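PDB 6HBS: aminopentol aminotransferase from Sphingopyxis macrogoltabida, which deaminates the fumonisin backbone aminopentol (HFB1) to its 2-keto product, using pyridoxal 5'-phosphate as cofactor and preferably pyruvate as the amino-group acceptor. Local coordinates for residues Gly158-Ala161 with Ser162-Val165; Gly324-Ala327 with Gln328-Arg331; Glu391-Glu394 with Ala395-Arg398. All blocks are in the same frame, centred on the assembly; numbering follows the deposited sequence.

Contact 1 is a surface contact on the far side of the chain's centre from contacts 2 and 3, its centre about 46 Å from either of theirs, and it borders the second subunit. Contacts 2 and 3 are partly buried turns of helices 310-332 and 386-405, which pack against each other, their centres about 11 Å apart. All three are local. Contact 1 closes an irregular turn through a carboxylate, two backbone bonds and a water. The helical pair relies on regular backbone bonding, with a surface carboxylate-amide bond in contact 2 and, in contact 3, carbonyl oxygens approached by side chains. Gln328 joins contact 2 to contact 3.

Contact 1 of 3, residues Gly158-Ala161 with Ser162-Val165; sequences GILA and SDRV
Leu160 and Asp163 grip each other twice in the compact part of this turn. The backbone N of Leu160 donates to Asp163 OD2 at 2.9 Å, in a nearly straight bond (164°) that meets the oxygen from above the carboxylate plane. In return the backbone N of Asp163 donates to Leu160 O, also at 2.9 Å but more bent, with the donor well above the carbonyl plane. The two bonds close a small ring at the start of a short 3-10 segment. The carboxylate can turn back to Leu160 because CG of Asp163 lies beside its own backbone N (chi1 -69°). A water bridges the same corner, donating to Asp163 OD2 at 2.7 Å and to Gly158 O at 2.9 Å, so OD2 takes two donors and its rotation is restrained. One residue further on, Arg164 N donates to Ala161 O at 3.2 Å.

Two aliphatic side chains, Ile159 and Leu160, lie against this polar corner. Ile159 CG2 lies 3.7 Å from Asp163 OD2 and also covers one face of the Arg164 guanidinium, 3.8 Å from its NE, the two side chains crossing at about a right angle. On the looser side Leu160 CB lies between Ser162 OG, at 3.6 Å, and the Asp163 carboxylate, while Ala161 and Val165 are exposed and Ala161 directs its methyl away from the turn.

The turn belongs to the long connection between strand 137-141 and strand 167-170, the latter the outermost strand, within this chain, of the large mixed sheet. Arg164 NH2 ties it to Pro150 O and Thr153 O earlier in that connection. Across the dimer interface, Ile159 and Leu160 pack on Val127 and Arg130 of the second subunit, which lie in its helix 118-133.

Contact 2 of 3, residues Gly324-Ala327 with Gln328-Arg331; sequences GLEA and QSQR
In the last turns of helix 310-332, Gly324-Ala327 run on into Gln328-Arg331, each carbonyl of the first four residues accepting from the backbone N four residues on. The bond from Gln330 N to Glu326 O is the straightest of the set (172°) and 3.1 Å long. Glu326 O is gripped a second time: Ser329 OG donates to it at 2.7 Å, the hydroxyl folding back over the preceding turn because OG sits between its own backbone N and carbonyl carbon (chi1 74°).

On the exposed flank Glu326 and Gln330 are linked by their side chains. Gln330 NE2 donates to Glu326 OE1 at 3.1 Å, roughly in line with the CD-OE1 bond, while the carboxylate and amide planes stand 69° apart. A bend at chi2 of Glu326 turns its carboxylate toward the amide.

The other flank is covered. Helix 386-405 receives Leu325 on Leu393 and Thr396, Gln328 bonds there through NE2 to Leu393 O and through OE1 to Thr396 OG1, and Arg331 forms a salt bridge with Asp397. Strand 336-339 closes over Leu325 and Ser329 with Leu336.

Contact 3 of 3, residues Glu391-Glu394 with Ala395-Arg398; sequences ETLE and ATDR
Leu393 O is gripped from both its own helix, 386-405, and the next. Asp397 N donates to it at 3.0 Å, and Gln328 of helix 310-332 adds a side-chain donor. Thr396 OG1 lies 3.1 Å from the same oxygen, but its single proton can also reach Gln328 OE1, which leaves its bond to Leu393 O unsettled. With chi1 of Thr396 at 58°, OG1 is turned back toward the preceding turn, and Leu393 CD2 runs beside it at 3.8 Å, the two side chains pointing the same way.

The neighbouring bond, from Thr396 N to Thr392 O, is shorter, at 2.8 Å. Around that oxygen the packing is close: Ala395 CB comes to 3.3 Å of Thr392 O and Thr396 CG2 to 3.4 Å. The methyl of Ala395 also meets Val370 of strand 370-371, and that of Thr392 faces Thr396 CG2.

At the exposed edge Arg398 folds back along the helix, bent at chi3, until its guanidinium lies across Glu394 O, which stands 3.3 Å above one face, toward the rim. That oxygen already accepts from Arg398 N, and the guanidinium lies over it without a bond. Its NH1 touches Glu394 CB at 3.7 Å.

The chemistry thus divides by side. On the buried face the Gln328 amide, and possibly the Thr396 hydroxyl, supplement the backbone bond at Leu393 O, whereas on the solvent side Arg398 meets a carbonyl with its face and the Glu394 carboxylate, not in contact with it, probably adds a weak electrostatic attraction.

Contact 1 of 3, residues Gly158-Ala161 with Ser162-Val165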
ATOM      1  N   GLY A 158     -15.320  -5.600  13.270  1.00 23.48           N
ATOM      2  CA  GLY A 158     -15.287  -4.172  12.929  1.00 23.49           C
ATOM      3  C   GLY A 158     -15.808  -3.857  11.540  1.00 23.96           C
ATOM      4  O   GLY A 158     -15.688  -2.717  11.085  1.00 23.20           O
ATOM      5  N   ILE A 159     -16.384  -4.852  10.855  1.00 23.03           N
ATOM      6  CA  ILE A 159     -16.941  -4.663   9.524  1.00 22.08           C
ATOM      7  C   ILE A 159     -18.466  -4.531   9.628  1.00 23.77           C
ATOM      8  O   ILE A 159     -19.105  -5.326  10.258  1.00 21.07           O
ATOM      9  CB  ILE A 159     -16.538  -5.824   8.604  1.00 23.86           C
ATOM     10  CG1 ILE A 159     -15.010  -5.992   8.560  1.00 23.86           C
ATOM     11  CG2 ILE A 159     -17.142  -5.676   7.208  1.00 23.98           C
ATOM     12  CD1 ILE A 159     -14.250  -4.755   8.123  1.00 23.41           C
ATOM     13  N   LEU A 160     -19.036  -3.517   8.974  1.00 26.51           N
ATOM     14  CA  LEU A 160     -20.479  -3.286   8.987  1.00 25.27           C
ATOM     15  C   LEU A 160     -21.101  -3.971   7.766  1.00 24.44           C
ATOM     16  O   LEU A 160     -20.488  -4.038   6.692  1.00 23.35           O
ATOM     17  CB  LEU A 160     -20.760  -1.778   8.950  1.00 26.55           C
ATOM     18  CG  LEU A 160     -20.053  -0.925   9.998  1.00 27.55           C
ATOM     19  CD1 LEU A 160     -20.629   0.484  10.009  1.00 28.15           C
ATOM     20  CD2 LEU A 160     -20.149  -1.558  11.380  1.00 30.63           C
ATOM     21  N   ALA A 161     -22.369  -4.361   7.909  1.00 24.33           N
ATOM     22  CA  ALA A 161     -23.168  -4.862   6.799  1.00 24.36           C
ATOM     23  C   ALA A 161     -23.136  -3.871   5.635  1.00 22.55           C
ATOM     24  O   ALA A 161     -23.068  -4.271   4.475  1.00 23.66           O
ATOM     25  CB  ALA A 161     -24.592  -5.111   7.262  1.00 26.43           C
ATOM     26  N   SER A 162     -23.106  -2.568   5.946  1.00 23.22           N
ATOM     27  CA  SER A 162     -23.142  -1.528   4.935  1.00 24.03           C
ATOM     28  C   SER A 162     -21.840  -1.511   4.105  1.00 23.08           C
ATOM     29  O   SER A 162     -21.840  -1.063   2.960  1.00 22.69           O
ATOM     30  CB  SER A 162     -23.439  -0.172   5.546  1.00 24.65           C
ATOM     31  OG  SER A 162     -22.427   0.235   6.481  1.00 26.16           O
ATOM     32  N   ASP A 163     -20.749  -2.037   4.656  1.00 23.24           N
ATOM     33  CA  ASP A 163     -19.449  -2.059   3.921  1.00 24.86           C
ATOM     34  C   ASP A 163     -19.508  -2.969   2.680  1.00 25.36           C
ATOM     35  O   ASP A 163     -18.681  -2.826   1.785  1.00 26.44           O
ATOM     36  CB  ASP A 163     -18.315  -2.501   4.853  1.00 25.53           C
ATOM     37  CG  ASP A 163     -17.963  -1.504   5.946  1.00 25.45           C
ATOM     38  OD1 ASP A 163     -18.127  -0.298   5.711  1.00 25.76           O
ATOM     39  OD2 ASP A 163     -17.549  -1.956   7.052  1.00 26.59           O
ATOM     40  N   ARG A 164     -20.427  -3.949   2.658  1.00 24.23           N
ATOM     41  CA  ARG A 164     -20.482  -4.934   1.573  1.00 28.07           C
ATOM     42  C   ARG A 164     -21.932  -5.271   1.175  1.00 28.50           C
ATOM     43  O   ARG A 164     -22.195  -6.350   0.616  1.00 26.39           O
ATOM     44  CB  ARG A 164     -19.717  -6.202   1.976  1.00 29.71           C
ATOM     45  CG  ARG A 164     -20.097  -6.724   3.352  1.00 31.75           C
ATOM     46  CD  ARG A 164     -19.178  -7.831   3.749  1.00 33.88           C
ATOM     47  NE  ARG A 164     -17.771  -7.464   3.896  1.00 33.94           N
ATOM     48  CZ  ARG A 164     -16.851  -8.365   4.212  1.00 35.55           C
ATOM     49  NH1 ARG A 164     -17.236  -9.622   4.354  1.00 34.54           N
ATOM     50  NH2 ARG A 164     -15.589  -8.031   4.410  1.00 32.91           N
ATOM     51  N   VAL A 165     -22.853  -4.324   1.365  1.00 25.90           N
ATOM     52  CA  VAL A 165     -24.269  -4.568   1.093  1.00 26.55           C
ATOM     53  C   VAL A 165     -24.485  -4.760  -0.416  1.00 24.37           C
ATOM     54  O   VAL A 165     -25.427  -5.425  -0.810  1.00 24.54           O
ATOM     55  CB  VAL A 165     -25.170  -3.447   1.680  1.00 29.53           C
ATOM     56  CG1 VAL A 165     -24.912  -2.080   1.053  1.00 28.04           C
ATOM     57  CG2 VAL A 165     -26.660  -3.807   1.578  1.00 31.10           C
TER
HETATM   58  O   HOH W   1     -15.859  -0.944   8.836  1.00 20.90           O

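Contact 2 of 3, residues Gly324-Ala327 with Gln328-Arg331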
ATOM      1  N   GLY A 324       7.508 -36.755  -7.038  1.00 20.91           N
ATOM      2  CA  GLY A 324       8.200 -37.287  -5.902  1.00 20.96           C
ATOM      3  C   GLY A 324       7.285 -37.570  -4.726  1.00 22.16           C
ATOM      4  O   GLY A 324       7.409 -38.628  -4.049  1.00 19.77           O
ATOM      5  N   LEU A 325       6.394 -36.611  -4.417  1.00 21.01           N
ATOM      6  CA  LEU A 325       5.506 -36.725  -3.258  1.00 21.14           C
ATOM      7  C   LEU A 325       4.455 -37.803  -3.499  1.00 21.17           C
ATOM      8  O   LEU A 325       4.080 -38.507  -2.580  1.00 22.11           O
ATOM      9  CB  LEU A 325       4.853 -35.371  -2.937  1.00 21.42           C
ATOM     10  CG  LEU A 325       5.780 -34.320  -2.310  1.00 21.53           C
ATOM     11  CD1 LEU A 325       5.054 -32.985  -2.094  1.00 21.83           C
ATOM     12  CD2 LEU A 325       6.342 -34.814  -0.998  1.00 21.86           C
ATOM     13  N   GLU A 326       4.018 -37.961  -4.746  1.00 22.74           N
ATOM     14  CA  GLU A 326       3.064 -39.001  -5.092  1.00 23.40           C
ATOM     15  C   GLU A 326       3.708 -40.356  -4.757  1.00 23.84           C
ATOM     16  O   GLU A 326       3.109 -41.206  -4.027  1.00 23.02           O
ATOM     17  CB  GLU A 326       2.673 -38.838  -6.561  1.00 26.36           C
ATOM     18  CG  GLU A 326       1.912 -40.017  -7.150  1.00 32.98           C
ATOM     19  CD  GLU A 326       0.572 -40.273  -6.494  1.00 38.41           C
ATOM     20  OE1 GLU A 326       0.192 -41.480  -6.334  1.00 40.23           O
ATOM     21  OE2 GLU A 326      -0.051 -39.280  -6.077  1.00 37.09           O
ATOM     22  N   ALA A 327       4.943 -40.540  -5.229  1.00 22.32           N
ATOM     23  CA  ALA A 327       5.659 -41.848  -5.057  1.00 24.10           C
ATOM     24  C   ALA A 327       5.869 -42.104  -3.560  1.00 25.31           C
ATOM     25  O   ALA A 327       5.551 -43.181  -3.040  1.00 24.60           O
ATOM     26  CB  ALA A 327       6.952 -41.876  -5.845  1.00 24.10           C
ATOM     27  N   GLN A 328       6.304 -41.080  -2.816  1.00 26.10           N
ATOM     28  CA  GLN A 328       6.553 -41.263  -1.377  1.00 25.09           C
ATOM     29  C   GLN A 328       5.275 -41.574  -0.603  1.00 26.69           C
ATOM     30  O   GLN A 328       5.327 -42.374   0.318  1.00 29.18           O
ATOM     31  CB  GLN A 328       7.183 -40.018  -0.757  1.00 26.80           C
ATOM     32  CG  GLN A 328       8.637 -39.845  -1.118  1.00 26.82           C
ATOM     33  CD  GLN A 328       9.215 -38.569  -0.547  1.00 30.23           C
ATOM     34  OE1 GLN A 328       8.548 -37.802   0.160  1.00 27.38           O
ATOM     35  NE2 GLN A 328      10.488 -38.380  -0.806  1.00 28.54           N
ATOM     36  N   SER A 329       4.161 -40.929  -0.969  1.00 28.73           N
ATOM     37  CA  SER A 329       2.862 -41.121  -0.307  1.00 28.47           C
ATOM     38  C   SER A 329       2.367 -42.567  -0.474  1.00 29.17           C
ATOM     39  O   SER A 329       1.937 -43.165   0.479  1.00 30.32           O
ATOM     40  CB  SER A 329       1.823 -40.132  -0.775  1.00 29.20           C
ATOM     41  OG  SER A 329       1.350 -40.440  -2.077  1.00 38.78           O
ATOM     42  N   GLN A 330       2.439 -43.111  -1.691  1.00 28.09           N
ATOM     43  CA  GLN A 330       2.088 -44.512  -1.936  1.00 30.60           C
ATOM     44  C   GLN A 330       2.966 -45.448  -1.082  1.00 31.54           C
ATOM     45  O   GLN A 330       2.450 -46.391  -0.485  1.00 33.64           O
ATOM     46  CB  GLN A 330       2.178 -44.811  -3.432  1.00 30.59           C
ATOM     47  CG  GLN A 330       0.961 -44.340  -4.217  1.00 31.34           C
ATOM     48  CD  GLN A 330       0.707 -45.183  -5.447  1.00 32.98           C
ATOM     49  OE1 GLN A 330       0.532 -46.408  -5.349  1.00 34.46           O
ATOM     50  NE2 GLN A 330       0.657 -44.540  -6.617  1.00 27.26           N
ATOM     51  N   ARG A 331       4.272 -45.158  -0.994  1.00 31.71           N
ATOM     52  CA  ARG A 331       5.274 -45.993  -0.330  1.00 38.06           C
ATOM     53  C   ARG A 331       5.019 -46.065   1.183  1.00 40.37           C
ATOM     54  O   ARG A 331       5.273 -47.087   1.813  1.00 41.89           O
ATOM     55  CB  ARG A 331       6.680 -45.450  -0.627  1.00 43.27           C
ATOM     56  CG  ARG A 331       7.813 -46.331  -0.120  1.00 50.94           C
ATOM     57  CD  ARG A 331       9.196 -45.798  -0.465  1.00 55.66           C
ATOM     58  NE  ARG A 331       9.685 -44.841   0.525  1.00 65.71           N
ATOM     59  CZ  ARG A 331      10.058 -45.153   1.768  1.00 72.75           C
ATOM     60  NH1 ARG A 331       9.949 -46.398   2.209  1.00 77.56           N
ATOM     61  NH2 ARG A 331      10.539 -44.219   2.570  1.00 78.72           N
TER

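Contact 3 of 3, residues Glu391-Glu394 with Ala395-Arg398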
ATOM      1  N   GLU A 391      16.804 -32.516  -2.305  1.00 23.51           N
ATOM      2  CA  GLU A 391      16.969 -32.367  -0.863  1.00 24.45           C
ATOM      3  C   GLU A 391      15.601 -32.193  -0.185  1.00 23.40           C
ATOM      4  O   GLU A 391      15.398 -32.636   0.959  1.00 21.69           O
ATOM      5  CB  GLU A 391      17.906 -31.194  -0.535  1.00 29.42           C
ATOM      6  CG  GLU A 391      19.379 -31.562  -0.635  1.00 35.24           C
ATOM      7  CD  GLU A 391      19.773 -32.824   0.130  1.00 40.56           C
ATOM      8  OE1 GLU A 391      19.610 -32.852   1.367  1.00 43.42           O
ATOM      9  OE2 GLU A 391      20.173 -33.804  -0.526  1.00 43.65           O
ATOM     10  N   THR A 392      14.656 -31.549  -0.880  1.00 22.06           N
ATOM     11  CA  THR A 392      13.315 -31.407  -0.317  1.00 22.16           C
ATOM     12  C   THR A 392      12.732 -32.804  -0.036  1.00 21.90           C
ATOM     13  O   THR A 392      12.160 -33.076   1.015  1.00 20.31           O
ATOM     14  CB  THR A 392      12.451 -30.576  -1.266  1.00 22.42           C
ATOM     15  OG1 THR A 392      13.009 -29.255  -1.296  1.00 22.27           O
ATOM     16  CG2 THR A 392      11.009 -30.564  -0.843  1.00 23.06           C
ATOM     17  N   LEU A 393      12.880 -33.674  -1.030  1.00 22.90           N
ATOM     18  CA  LEU A 393      12.256 -34.991  -1.037  1.00 23.91           C
ATOM     19  C   LEU A 393      12.919 -35.908  -0.010  1.00 24.01           C
ATOM     20  O   LEU A 393      12.229 -36.746   0.554  1.00 27.18           O
ATOM     21  CB  LEU A 393      12.282 -35.583  -2.448  1.00 24.05           C
ATOM     22  CG  LEU A 393      11.287 -34.976  -3.434  1.00 22.59           C
ATOM     23  CD1 LEU A 393      11.632 -35.399  -4.858  1.00 23.62           C
ATOM     24  CD2 LEU A 393       9.838 -35.329  -3.116  1.00 22.56           C
ATOM     25  N   GLU A 394      14.188 -35.674   0.340  1.00 23.79           N
ATOM     26  CA  GLU A 394      14.789 -36.380   1.483  1.00 25.86           C
ATOM     27  C   GLU A 394      14.108 -35.946   2.787  1.00 26.64           C
ATOM     28  O   GLU A 394      13.850 -36.764   3.667  1.00 24.40           O
ATOM     29  CB  GLU A 394      16.293 -36.121   1.604  1.00 31.32           C
ATOM     30  CG  GLU A 394      17.062 -36.289   0.303  1.00 39.87           C
ATOM     31  CD  GLU A 394      18.003 -37.479   0.180  1.00 49.89           C
ATOM     32  OE1 GLU A 394      19.027 -37.341  -0.537  1.00 55.56           O
ATOM     33  OE2 GLU A 394      17.696 -38.545   0.766  1.00 53.14           O
ATOM     34  N   ALA A 395      13.800 -34.646   2.907  1.00 22.89           N
ATOM     35  CA  ALA A 395      13.150 -34.109   4.102  1.00 23.37           C
ATOM     36  C   ALA A 395      11.717 -34.626   4.218  1.00 21.29           C
ATOM     37  O   ALA A 395      11.265 -34.984   5.306  1.00 22.35           O
ATOM     38  CB  ALA A 395      13.171 -32.601   4.068  1.00 23.71           C
ATOM     39  N   THR A 396      11.016 -34.654   3.084  1.00 22.72           N
ATOM     40  CA  THR A 396       9.613 -35.048   3.074  1.00 24.45           C
ATOM     41  C   THR A 396       9.495 -36.547   3.380  1.00 25.28           C
ATOM     42  O   THR A 396       8.534 -36.986   4.007  1.00 26.77           O
ATOM     43  CB  THR A 396       8.910 -34.677   1.768  1.00 23.69           C
ATOM     44  OG1 THR A 396       9.542 -35.266   0.639  1.00 21.45           O
ATOM     45  CG2 THR A 396       8.821 -33.177   1.583  1.00 24.31           C
ATOM     46  N   ASP A 397      10.490 -37.315   2.953  1.00 28.07           N
ATOM     47  CA  ASP A 397      10.526 -38.764   3.217  1.00 29.09           C
ATOM     48  C   ASP A 397      10.586 -38.990   4.724  1.00 29.67           C
ATOM     49  O   ASP A 397       9.764 -39.740   5.280  1.00 28.58           O
ATOM     50  CB  ASP A 397      11.705 -39.434   2.511  1.00 32.54           C
ATOM     51  CG  ASP A 397      11.604 -40.952   2.597  1.00 41.20           C
ATOM     52  OD1 ASP A 397      10.735 -41.521   1.895  1.00 42.46           O
ATOM     53  OD2 ASP A 397      12.324 -41.533   3.430  1.00 44.80           O
ATOM     54  N   ARG A 398      11.539 -38.306   5.387  1.00 30.23           N
ATOM     55  CA  ARG A 398      11.668 -38.389   6.836  1.00 30.93           C
ATOM     56  C   ARG A 398      10.391 -37.901   7.531  1.00 29.96           C
ATOM     57  O   ARG A 398      10.069 -38.334   8.642  1.00 30.10           O
ATOM     58  CB  ARG A 398      12.916 -37.626   7.294  1.00 32.40           C
ATOM     59  CG  ARG A 398      14.192 -38.327   6.846  1.00 39.32           C
ATOM     60  CD  ARG A 398      15.465 -37.864   7.518  1.00 44.84           C
ATOM     61  NE  ARG A 398      15.731 -36.463   7.257  1.00 52.00           N
ATOM     62  CZ  ARG A 398      16.280 -35.983   6.145  1.00 56.14           C
ATOM     63  NH1 ARG A 398      16.734 -36.821   5.226  1.00 56.62           N
ATOM     64  NH2 ARG A 398      16.350 -34.670   5.958  1.00 50.97           N
TER